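Local coordinates for toll-like receptor 13 (Mus musculus, PDB 4Z0C), which recognises single-stranded 23S rRNA from bacteria through its leucine-rich-repeat ectodomain and signals through MYD88 to activate NF-kappa-B, at residues A[97-108]-A[120-131]. Residues are numbered along the deposited sequence; the frame is centred on the assembly and turned at random.
Sequences SVNNSFEGLSSL and HIHKDAFTPLIK. With NAG (2-acetamido-2-deoxy-beta-D-glucopyranose), chain L.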
ATOM      1  N   SER A  97      38.711 -28.067   2.412  1.00 52.47           N
ATOM      2  CA  SER A  97      40.150 -27.874   2.354  1.00 48.18           C
ATOM      3  C   SER A  97      40.463 -27.364   0.969  1.00 49.15           C
ATOM      4  O   SER A  97      39.739 -27.658   0.023  1.00 55.26           O
ATOM      5  CB  SER A  97      40.894 -29.177   2.646  1.00 44.27           C
ATOM      6  OG  SER A  97      40.327 -30.264   1.936  1.00 48.96           O
ATOM      7  N   VAL A  98      41.532 -26.590   0.848  1.00 45.63           N
ATOM      8  CA  VAL A  98      41.894 -26.027  -0.443  1.00 39.62           C
ATOM      9  C   VAL A  98      43.164 -26.678  -0.994  1.00 45.26           C
ATOM     10  O   VAL A  98      44.223 -26.644  -0.377  1.00 39.62           O
ATOM     11  CB  VAL A  98      42.043 -24.500  -0.355  1.00 38.03           C
ATOM     12  CG1 VAL A  98      42.324 -23.918  -1.715  1.00 40.12           C
ATOM     13  CG2 VAL A  98      40.766 -23.891   0.208  1.00 38.05           C
ATOM     14  N   ASN A  99      43.031 -27.284  -2.166  1.00 50.22           N
ATOM     15  CA  ASN A  99      44.120 -28.005  -2.789  1.00 46.77           C
ATOM     16  C   ASN A  99      44.754 -27.167  -3.892  1.00 49.54           C
ATOM     17  O   ASN A  99      44.438 -25.989  -4.039  1.00 56.82           O
ATOM     18  CB  ASN A  99      43.599 -29.325  -3.341  1.00 44.04           C
ATOM     19  CG  ASN A  99      42.844 -30.130  -2.295  1.00 48.94           C
ATOM     20  OD1 ASN A  99      43.205 -30.127  -1.116  1.00 49.20           O
ATOM     21  ND2 ASN A  99      41.770 -30.797  -2.720  1.00 51.24           N
ATOM     22  N   ASN A 100      45.656 -27.772  -4.652  1.00 44.92           N
ATOM     23  CA  ASN A 100      46.411 -27.066  -5.679  1.00 53.41           C
ATOM     24  C   ASN A 100      45.651 -26.942  -7.007  1.00 51.05           C
ATOM     25  O   ASN A 100      46.129 -27.381  -8.054  1.00 49.96           O
ATOM     26  CB  ASN A 100      47.721 -27.805  -5.868  1.00 63.49           C
ATOM     27  CG  ASN A 100      48.478 -27.944  -4.563  1.00 76.13           C
ATOM     28  OD1 ASN A 100      48.924 -26.954  -3.986  1.00 81.54           O
ATOM     29  ND2 ASN A 100      48.567 -29.170  -4.054  1.00 79.28           N
ATOM     30  N   SER A 101      44.460 -26.346  -6.954  1.00 47.36           N
ATOM     31  CA  SER A 101      43.576 -26.225  -8.117  1.00 37.11           C
ATOM     32  C   SER A 101      43.700 -24.948  -8.969  1.00 32.73           C
ATOM     33  O   SER A 101      42.972 -24.782  -9.940  1.00 37.97           O
ATOM     34  CB  SER A 101      42.131 -26.362  -7.638  1.00 45.35           C
ATOM     35  OG  SER A 101      42.014 -27.352  -6.627  1.00 51.53           O
ATOM     36  N   PHE A 102      44.659 -24.092  -8.656  1.00 37.57           N
ATOM     37  CA  PHE A 102      44.742 -22.748  -9.241  1.00 38.46           C
ATOM     38  C   PHE A 102      45.708 -22.457 -10.393  1.00 47.87           C
ATOM     39  O   PHE A 102      45.978 -21.288 -10.676  1.00 47.54           O
ATOM     40  CB  PHE A 102      44.939 -21.739  -8.107  1.00 37.65           C
ATOM     41  CG  PHE A 102      43.903 -21.866  -7.037  1.00 42.62           C
ATOM     42  CD1 PHE A 102      42.626 -21.347  -7.230  1.00 37.84           C
ATOM     43  CD2 PHE A 102      44.161 -22.603  -5.894  1.00 39.19           C
ATOM     44  CE1 PHE A 102      41.657 -21.486  -6.260  1.00 39.74           C
ATOM     45  CE2 PHE A 102      43.187 -22.749  -4.926  1.00 44.72           C
ATOM     46  CZ  PHE A 102      41.932 -22.190  -5.111  1.00 40.52           C
ATOM     47  N   GLU A 103      46.244 -23.487 -11.043  1.00 53.00           N
ATOM     48  CA  GLU A 103      47.152 -23.238 -12.160  1.00 55.35           C
ATOM     49  C   GLU A 103      46.428 -22.535 -13.320  1.00 49.02           C
ATOM     50  O   GLU A 103      45.298 -22.866 -13.667  1.00 39.90           O
ATOM     51  CB  GLU A 103      47.806 -24.539 -12.639  1.00 58.33           C
ATOM     52  CG  GLU A 103      49.202 -24.344 -13.255  1.00 70.57           C
ATOM     53  CD  GLU A 103      50.326 -24.156 -12.217  1.00 71.69           C
ATOM     54  OE1 GLU A 103      50.293 -24.810 -11.149  1.00 74.95           O
ATOM     55  OE2 GLU A 103      51.249 -23.350 -12.477  1.00 63.88           O
ATOM     56  N   GLY A 104      47.099 -21.545 -13.896  1.00 49.28           N
ATOM     57  CA  GLY A 104      46.565 -20.777 -15.003  1.00 37.08           C
ATOM     58  C   GLY A 104      46.019 -19.419 -14.620  1.00 41.14           C
ATOM     59  O   GLY A 104      45.811 -18.555 -15.471  1.00 33.86           O
ATOM     60  N   LEU A 105      45.815 -19.199 -13.328  1.00 47.28           N
ATOM     61  CA  LEU A 105      45.149 -17.977 -12.897  1.00 47.18           C
ATOM     62  C   LEU A 105      46.162 -16.867 -12.701  1.00 43.68           C
ATOM     63  O   LEU A 105      46.178 -16.207 -11.660  1.00 41.03           O
ATOM     64  CB  LEU A 105      44.338 -18.231 -11.631  1.00 46.75           C
ATOM     65  CG  LEU A 105      43.163 -19.171 -11.896  1.00 44.89           C
ATOM     66  CD1 LEU A 105      42.585 -19.686 -10.596  1.00 41.98           C
ATOM     67  CD2 LEU A 105      42.081 -18.461 -12.729  1.00 49.09           C
ATOM     68  N   SER A 106      46.983 -16.652 -13.727  1.00 30.92           N
ATOM     69  CA  SER A 106      48.170 -15.805 -13.589  1.00 42.65           C
ATOM     70  C   SER A 106      47.854 -14.315 -13.547  1.00 44.82           C
ATOM     71  O   SER A 106      48.738 -13.500 -13.271  1.00 51.94           O
ATOM     72  CB  SER A 106      49.221 -16.128 -14.672  1.00 37.85           C
ATOM     73  OG  SER A 106      48.878 -15.554 -15.916  1.00 44.69           O
ATOM     74  N   SER A 107      46.598 -13.965 -13.806  1.00 44.33           N
ATOM     75  CA  SER A 107      46.140 -12.582 -13.667  1.00 42.02           C
ATOM     76  C   SER A 107      45.166 -12.360 -12.493  1.00 38.72           C
ATOM     77  O   SER A 107      44.748 -11.231 -12.245  1.00 36.97           O
ATOM     78  CB  SER A 107      45.485 -12.108 -14.963  1.00 45.48           C
ATOM     79  OG  SER A 107      46.444 -11.906 -15.977  1.00 47.22           O
ATOM     80  N   LEU A 108      44.803 -13.428 -11.787  1.00 34.83           N
ATOM     81  CA  LEU A 108      43.819 -13.338 -10.702  1.00 32.31           C
ATOM     82  C   LEU A 108      44.206 -12.290  -9.672  1.00 35.16           C
ATOM     83  O   LEU A 108      45.261 -12.402  -9.050  1.00 35.84           O
ATOM     84  CB  LEU A 108      43.656 -14.683 -10.000  1.00 32.36           C
ATOM     85  CG  LEU A 108      42.369 -14.861  -9.207  1.00 32.17           C
ATOM     86  CD1 LEU A 108      41.199 -14.968 -10.178  1.00 34.66           C
ATOM     87  CD2 LEU A 108      42.462 -16.085  -8.340  1.00 25.47           C
ATOM     88  N   HIS A 120      42.003 -26.111   6.170  1.00 49.27           N
ATOM     89  CA  HIS A 120      43.404 -26.086   5.730  1.00 44.20           C
ATOM     90  C   HIS A 120      43.583 -25.680   4.277  1.00 38.77           C
ATOM     91  O   HIS A 120      42.725 -25.927   3.427  1.00 40.33           O
ATOM     92  CB  HIS A 120      44.068 -27.449   5.938  1.00 52.63           C
ATOM     93  CG  HIS A 120      44.195 -27.853   7.372  1.00 74.70           C
ATOM     94  ND1 HIS A 120      43.238 -28.600   8.026  1.00 84.78           N
ATOM     95  CD2 HIS A 120      45.175 -27.623   8.279  1.00 83.87           C
ATOM     96  CE1 HIS A 120      43.619 -28.806   9.273  1.00 86.72           C
ATOM     97  NE2 HIS A 120      44.793 -28.224   9.453  1.00 87.05           N
ATOM     98  N   ILE A 121      44.736 -25.090   3.989  1.00 35.25           N
ATOM     99  CA  ILE A 121      45.088 -24.738   2.624  1.00 36.82           C
ATOM    100  C   ILE A 121      46.458 -25.329   2.354  1.00 41.76           C
ATOM    101  O   ILE A 121      47.394 -25.113   3.130  1.00 43.84           O
ATOM    102  CB  ILE A 121      45.177 -23.221   2.431  1.00 32.82           C
ATOM    103  CG1 ILE A 121      43.851 -22.541   2.803  1.00 37.74           C
ATOM    104  CG2 ILE A 121      45.570 -22.902   0.998  1.00 22.32           C
ATOM    105  CD1 ILE A 121      43.815 -21.061   2.477  1.00 33.10           C
ATOM    106  N   HIS A 122      46.579 -26.085   1.269  1.00 44.17           N
ATOM    107  CA  HIS A 122      47.847 -26.712   0.951  1.00 51.15           C
ATOM    108  C   HIS A 122      48.916 -25.647   0.746  1.00 54.83           C
ATOM    109  O   HIS A 122      48.645 -24.582   0.176  1.00 53.43           O
ATOM    110  CB  HIS A 122      47.759 -27.611  -0.283  1.00 58.89           C
ATOM    111  CG  HIS A 122      49.011 -28.397  -0.523  1.00 60.06           C
ATOM    112  ND1 HIS A 122      50.056 -27.918  -1.279  1.00 63.35           N
ATOM    113  CD2 HIS A 122      49.397 -29.614  -0.071  1.00 56.90           C
ATOM    114  CE1 HIS A 122      51.029 -28.815  -1.298  1.00 64.78           C
ATOM    115  NE2 HIS A 122      50.653 -29.850  -0.569  1.00 62.45           N
ATOM    116  N   LYS A 123      50.114 -25.944   1.246  1.00 53.80           N
ATOM    117  CA  LYS A 123      51.260 -25.046   1.184  1.00 54.47           C
ATOM    118  C   LYS A 123      51.460 -24.396  -0.184  1.00 44.89           C
ATOM    119  O   LYS A 123      51.846 -23.230  -0.275  1.00 49.48           O
ATOM    120  CB  LYS A 123      52.523 -25.828   1.541  1.00 60.53           C
ATOM    121  CG  LYS A 123      53.699 -24.963   1.943  1.00 65.98           C
ATOM    122  CD  LYS A 123      54.897 -25.819   2.367  1.00 67.08           C
ATOM    123  CE  LYS A 123      55.090 -27.004   1.435  1.00 66.95           C
ATOM    124  NZ  LYS A 123      56.144 -26.738   0.410  1.00 67.72           N
ATOM    125  N   ASP A 124      51.196 -25.151  -1.243  1.00 32.43           N
ATOM    126  CA  ASP A 124      51.466 -24.678  -2.602  1.00 38.38           C
ATOM    127  C   ASP A 124      50.216 -24.332  -3.389  1.00 47.94           C
ATOM    128  O   ASP A 124      50.279 -24.186  -4.615  1.00 51.01           O
ATOM    129  CB  ASP A 124      52.263 -25.714  -3.386  1.00 42.06           C
ATOM    130  CG  ASP A 124      53.598 -26.016  -2.752  1.00 55.79           C
ATOM    131  OD1 ASP A 124      54.356 -25.055  -2.486  1.00 57.46           O
ATOM    132  OD2 ASP A 124      53.879 -27.210  -2.510  1.00 61.87           O
ATOM    133  N   ALA A 125      49.080 -24.218  -2.702  1.00 44.96           N
ATOM    134  CA  ALA A 125      47.827 -23.953  -3.398  1.00 38.99           C
ATOM    135  C   ALA A 125      47.893 -22.656  -4.207  1.00 36.13           C
ATOM    136  O   ALA A 125      47.457 -22.625  -5.342  1.00 37.60           O
ATOM    137  CB  ALA A 125      46.675 -23.939  -2.435  1.00 36.67           C
ATOM    138  N   PHE A 126      48.502 -21.615  -3.646  1.00 36.85           N
ATOM    139  CA  PHE A 126      48.452 -20.271  -4.240  1.00 38.32           C
ATOM    140  C   PHE A 126      49.657 -19.856  -5.100  1.00 47.07           C
ATOM    141  O   PHE A 126      49.723 -18.712  -5.561  1.00 47.53           O
ATOM    142  CB  PHE A 126      48.200 -19.222  -3.135  1.00 26.74           C
ATOM    143  CG  PHE A 126      46.919 -19.428  -2.395  1.00 32.83           C
ATOM    144  CD1 PHE A 126      45.783 -19.888  -3.059  1.00 37.66           C
ATOM    145  CD2 PHE A 126      46.841 -19.185  -1.034  1.00 43.69           C
ATOM    146  CE1 PHE A 126      44.590 -20.078  -2.379  1.00 37.31           C
ATOM    147  CE2 PHE A 126      45.647 -19.379  -0.345  1.00 39.16           C
ATOM    148  CZ  PHE A 126      44.526 -19.825  -1.021  1.00 38.04           C
ATOM    149  N   THR A 127      50.606 -20.771  -5.302  1.00 48.97           N
ATOM    150  CA  THR A 127      51.792 -20.505  -6.137  1.00 47.52           C
ATOM    151  C   THR A 127      51.565 -19.862  -7.526  1.00 39.78           C
ATOM    152  O   THR A 127      52.277 -18.913  -7.879  1.00 37.52           O
ATOM    153  CB  THR A 127      52.676 -21.772  -6.289  1.00 61.95           C
ATOM    154  OG1 THR A 127      53.062 -22.243  -4.988  1.00 65.33           O
ATOM    155  CG2 THR A 127      53.925 -21.445  -7.081  1.00 55.01           C
ATOM    156  N   PRO A 128      50.566 -20.338  -8.303  1.00 33.51           N
ATOM    157  CA  PRO A 128      50.345 -19.656  -9.591  1.00 35.84           C
ATOM    158  C   PRO A 128      49.786 -18.230  -9.447  1.00 48.26           C
ATOM    159  O   PRO A 128      49.781 -17.489 -10.428  1.00 55.38           O
ATOM    160  CB  PRO A 128      49.307 -20.542 -10.296  1.00 29.28           C
ATOM    161  CG  PRO A 128      49.323 -21.838  -9.578  1.00 28.52           C
ATOM    162  CD  PRO A 128      49.707 -21.531  -8.163  1.00 28.89           C
ATOM    163  N   LEU A 129      49.357 -17.843  -8.248  1.00 45.97           N
ATOM    164  CA  LEU A 129      48.651 -16.578  -8.073  1.00 42.93           C
ATOM    165  C   LEU A 129      49.590 -15.392  -7.910  1.00 43.03           C
ATOM    166  O   LEU A 129      49.558 -14.695  -6.903  1.00 44.31           O
ATOM    167  CB  LEU A 129      47.692 -16.662  -6.893  1.00 43.28           C
ATOM    168  CG  LEU A 129      46.734 -17.844  -6.991  1.00 41.13           C
ATOM    169  CD1 LEU A 129      45.754 -17.827  -5.831  1.00 29.96           C
ATOM    170  CD2 LEU A 129      46.021 -17.861  -8.341  1.00 35.28           C
ATOM    171  N   ILE A 130      50.405 -15.151  -8.928  1.00 42.40           N
ATOM    172  CA  ILE A 130      51.428 -14.116  -8.871  1.00 40.82           C
ATOM    173  C   ILE A 130      50.908 -12.675  -8.875  1.00 44.26           C
ATOM    174  O   ILE A 130      51.700 -11.745  -8.700  1.00 44.00           O
ATOM    175  CB  ILE A 130      52.433 -14.272 -10.020  1.00 47.42           C
ATOM    176  CG1 ILE A 130      51.676 -14.331 -11.352  1.00 42.95           C
ATOM    177  CG2 ILE A 130      53.278 -15.535  -9.826  1.00 46.27           C
ATOM    178  CD1 ILE A 130      52.496 -13.927 -12.526  1.00 37.52           C
ATOM    179  N   LYS A 131      49.598 -12.490  -9.081  1.00 40.46           N
ATOM    180  CA  LYS A 131      49.003 -11.149  -9.108  1.00 35.11           C
ATOM    181  C   LYS A 131      47.960 -10.912  -8.004  1.00 39.74           C
ATOM    182  O   LYS A 131      47.396  -9.817  -7.901  1.00 40.18           O
ATOM    183  CB  LYS A 131      48.355 -10.874 -10.469  1.00 38.36           C
ATOM    184  CG  LYS A 131      49.312 -10.869 -11.643  1.00 45.73           C
ATOM    185  CD  LYS A 131      49.649  -9.454 -12.087  1.00 53.49           C
ATOM    186  CE  LYS A 131      50.974  -9.426 -12.840  1.00 64.43           C
ATOM    187  NZ  LYS A 131      50.891  -8.726 -14.150  1.00 67.70           N
TER
HETATM  188  C1  NAG L 904      41.049 -31.404  -1.626  1.00 55.48           C
HETATM  189  C2  NAG L 904      39.556 -31.309  -1.966  1.00 56.97           C
HETATM  190  C3  NAG L 904      38.671 -32.135  -1.036  1.00 55.33           C
HETATM  191  C4  NAG L 904      39.250 -33.519  -0.752  1.00 60.12           C
HETATM  192  C5  NAG L 904      40.747 -33.443  -0.454  1.00 63.70           C
HETATM  193  C6  NAG L 904      41.373 -34.830  -0.289  1.00 64.86           C
HETATM  194  C7  NAG L 904      38.636 -29.315  -3.015  1.00 51.93           C
HETATM  195  C8  NAG L 904      37.719 -28.154  -2.767  1.00 59.47           C
HETATM  196  N2  NAG L 904      39.116 -29.929  -1.939  1.00 52.05           N
HETATM  197  O3  NAG L 904      37.401 -32.272  -1.634  1.00 46.62           O
HETATM  198  O4  NAG L 904      38.578 -34.065   0.363  1.00 64.38           O
HETATM  199  O5  NAG L 904      41.420 -32.758  -1.490  1.00 60.14           O
HETATM  200  O6  NAG L 904      41.582 -35.441  -1.547  1.00 63.65           O
HETATM  201  O7  NAG L 904      38.904 -29.649  -4.165  1.00 47.44           O
HETATM  202  O   HOH W   1      47.451 -13.941  -9.768  1.00 27.58           O
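Phe102 and Phe126 run side by side and point the same way, and their rings meet obliquely, planes at 51° and centroids 5.7 Å apart; CE2 of Phe102 comes to 3.9 Å from CE1 of Phe126. CB of Phe102 points toward 120-131, and with CG anti to the carbonyl carbon (chi1 -53°) the ring edge meets the Ala125 carbonyl O, which lies near the ring plane, 3.3 Å from CD2. Val98 CG1 and Leu105 CD1 also lie at that ring's edge, in its plane. On the backbone, Val98 N donates to His120 O and Val98 O accepts from His122 N, so that Val98 and Ile121 form a parallel bridge with their side chains on the same face. Here the bridge joins the outer side of consecutive turns of the leucine-rich-repeat solenoid, LRR 3 passing into LRR 4 and LRR 4 into LRR 5, and Phe102 and Phe126 take equivalent places, as in the phenylalanine spine of such repeats. Helix 145-152 continues the packing beyond Ile121 and Phe126. Further along, Leu129 CD2 packs against Leu105 CB (3.7 Å), Leu108 CD2 (4.0 Å) and Phe102 CB. Pro128 faces the other segment, its CB 3.4 Å from Phe102 O, and the Glu103 side chain crosses it at about a right angle. The Asn100 amide stands almost perpendicular to the His122 imidazole, whose ND1 accepts a hydrogen bond from Asp124 N, tilted 34° out of the ring plane. One water bridges the turns, donating to Leu105 O and Leu108 O while accepting from Lys131 N. Asn99 points away from 120-131 and carries an N-linked NAG, whose N2 donates to Ser97 O.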